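Local coordinates for O-methyltransferase (Coxiella burnetii, PDB 3TR6), which probably transfers a methyl group from S-adenosylmethionine to a hydroxyl oxygen of a substrate, and holds S-adenosylhomocysteine and a nickel ion in this crystal, at residues E14-Q17 and Y18-V22. Sequence-based numbering, arbitrary orientation.
Sequences ELYQ and YLLQV
In the short N-terminal helix 13-21, Tyr16 and Leu20 meet one turn apart, a compact example of i to i+4 pairing between an aromatic ring and a branched aliphatic side chain. Leu20 CG lies over one face of the Tyr16 ring, 4.2 Å from its centroid and displaced toward the rim, a CH-pi contact. The methyl CD1 of Leu20 comes within 3.5 Å of Tyr16 CZ, at the phenol end of the ring. Torsions explain the meeting: with CG anti to its own nitrogen (chi1 169°), Tyr16 leans its ring toward the C-terminal end of the helix, whereas Leu20, with CG anti to its carbonyl carbon (chi1 -62°), leans back toward the N-terminal end, and the two converge at an angle. The helical i to i+4 hydrogen bonds include Leu20 N to Tyr16 O at 3.1 Å and Leu19 N to Leu15 O at 2.9 Å. A looser apolar contact, Leu15 CD1 to Tyr18 CD2 at 4.4 Å, joins side chains three residues apart. Tyr16 is buried, and its OH is hydrogen-bonded to Glu51 of the same chain and to the backbone nitrogen of Asn7 of the second subunit; Tyr18 OH is hydrogen-bonded to the side-chain amide nitrogen of Asn198 of the second subunit. Both rings are thereby held at their polar ends as well as by packing. The arrangement is i to i+4 aromatic-aliphatic packing along an alpha-helix, whose tyrosines also meet the second subunit, in a Rossmann-like methyltransferase.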
loop_
_atom_site.group_PDB
_atom_site.type_symbol
_atom_site.label_atom_id
_atom_site.label_comp_id
_atom_site.label_asym_id
_atom_site.label_seq_id
_atom_site.Cartn_x
_atom_site.Cartn_y
_atom_site.Cartn_z
ATOM N N GLU A 14 -8.478 -3.851 -19.549
ATOM C CA GLU A 14 -7.615 -4.976 -19.892
ATOM C C GLU A 14 -6.567 -5.206 -18.810
ATOM O O GLU A 14 -6.448 -6.302 -18.263
ATOM C CB GLU A 14 -6.926 -4.741 -21.239
ATOM C CG GLU A 14 -7.850 -4.839 -22.452
ATOM C CD GLU A 14 -8.853 -3.690 -22.541
ATOM O OE1 GLU A 14 -8.480 -2.534 -22.235
ATOM O OE2 GLU A 14 -10.019 -3.945 -22.919
ATOM N N LEU A 15 -5.810 -4.158 -18.507
ATOM C CA LEU A 15 -4.745 -4.244 -17.519
ATOM C C LEU A 15 -5.307 -4.558 -16.133
ATOM O O LEU A 15 -4.730 -5.347 -15.385
ATOM C CB LEU A 15 -3.937 -2.946 -17.497
ATOM C CG LEU A 15 -2.586 -2.987 -16.785
ATOM C CD1 LEU A 15 -1.735 -4.129 -17.316
ATOM C CD2 LEU A 15 -1.861 -1.658 -16.928
ATOM N N TYR A 16 -6.438 -3.943 -15.798
ATOM C CA TYR A 16 -7.091 -4.198 -14.518
ATOM C C TYR A 16 -7.384 -5.684 -14.323
ATOM O O TYR A 16 -7.116 -6.243 -13.260
ATOM C CB TYR A 16 -8.383 -3.386 -14.391
ATOM C CG TYR A 16 -9.246 -3.799 -13.214
ATOM C CD1 TYR A 16 -8.915 -3.426 -11.915
ATOM C CD2 TYR A 16 -10.394 -4.559 -13.404
ATOM C CE1 TYR A 16 -9.702 -3.803 -10.840
ATOM C CE2 TYR A 16 -11.185 -4.939 -12.337
ATOM C CZ TYR A 16 -10.837 -4.559 -11.057
ATOM O OH TYR A 16 -11.626 -4.939 -9.995
ATOM N N GLN A 17 -7.933 -6.319 -15.352
ATOM C CA GLN A 17 -8.261 -7.735 -15.273
ATOM C C GLN A 17 -7.011 -8.585 -15.106
ATOM O O GLN A 17 -7.012 -9.567 -14.363
ATOM C CB GLN A 17 -9.047 -8.179 -16.508
ATOM C CG GLN A 17 -10.474 -7.658 -16.540
ATOM C CD GLN A 17 -11.286 -8.116 -15.345
ATOM O OE1 GLN A 17 -10.975 -9.134 -14.724
ATOM N NE2 GLN A 17 -12.328 -7.364 -15.012
ATOM N N TYR A 18 -5.947 -8.210 -15.807
ATOM C CA TYR A 18 -4.684 -8.920 -15.688
ATOM C C TYR A 18 -4.154 -8.807 -14.266
ATOM O O TYR A 18 -3.617 -9.765 -13.713
ATOM C CB TYR A 18 -3.649 -8.381 -16.680
ATOM C CG TYR A 18 -2.266 -8.908 -16.404
ATOM C CD1 TYR A 18 -1.883 -10.161 -16.855
ATOM C CD2 TYR A 18 -1.351 -8.165 -15.662
ATOM C CE1 TYR A 18 -0.631 -10.658 -16.590
ATOM C CE2 TYR A 18 -0.090 -8.659 -15.392
ATOM C CZ TYR A 18 0.263 -9.907 -15.859
ATOM O OH TYR A 18 1.512 -10.425 -15.608
ATOM N N LEU A 19 -4.307 -7.626 -13.678
ATOM C CA LEU A 19 -3.836 -7.382 -12.319
ATOM C C LEU A 19 -4.514 -8.325 -11.333
ATOM O O LEU A 19 -3.855 -8.928 -10.486
ATOM C CB LEU A 19 -4.073 -5.921 -11.927
ATOM C CG LEU A 19 -3.608 -5.460 -10.548
ATOM C CD1 LEU A 19 -3.292 -3.976 -10.568
ATOM C CD2 LEU A 19 -4.650 -5.775 -9.480
ATOM N N LEU A 20 -5.832 -8.457 -11.448
ATOM C CA LEU A 20 -6.574 -9.369 -10.587
ATOM C C LEU A 20 -6.097 -10.807 -10.774
ATOM O O LEU A 20 -6.048 -11.582 -9.819
ATOM C CB LEU A 20 -8.077 -9.275 -10.852
ATOM C CG LEU A 20 -8.756 -7.933 -10.591
ATOM C CD1 LEU A 20 -10.242 -8.029 -10.906
ATOM C CD2 LEU A 20 -8.538 -7.483 -9.157
ATOM N N GLN A 21 -5.741 -11.158 -12.004
ATOM C CA GLN A 21 -5.320 -12.519 -12.314
ATOM C C GLN A 21 -3.985 -12.882 -11.679
ATOM O O GLN A 21 -3.706 -14.054 -11.441
ATOM C CB GLN A 21 -5.254 -12.732 -13.826
ATOM C CG GLN A 21 -6.614 -12.690 -14.509
ATOM C CD GLN A 21 -6.512 -12.662 -16.023
ATOM O OE1 GLN A 21 -5.419 -12.758 -16.586
ATOM N NE2 GLN A 21 -7.654 -12.524 -16.691
ATOM N N VAL A 22 -3.159 -11.877 -11.409
ATOM C CA VAL A 22 -1.843 -12.123 -10.833
ATOM C C VAL A 22 -1.694 -11.580 -9.418
ATOM O O VAL A 22 -0.582 -11.521 -8.894
ATOM C CB VAL A 22 -0.710 -11.546 -11.712
ATOM C CG1 VAL A 22 -0.681 -12.246 -13.056
ATOM C CG2 VAL A 22 -0.867 -10.036 -11.875
#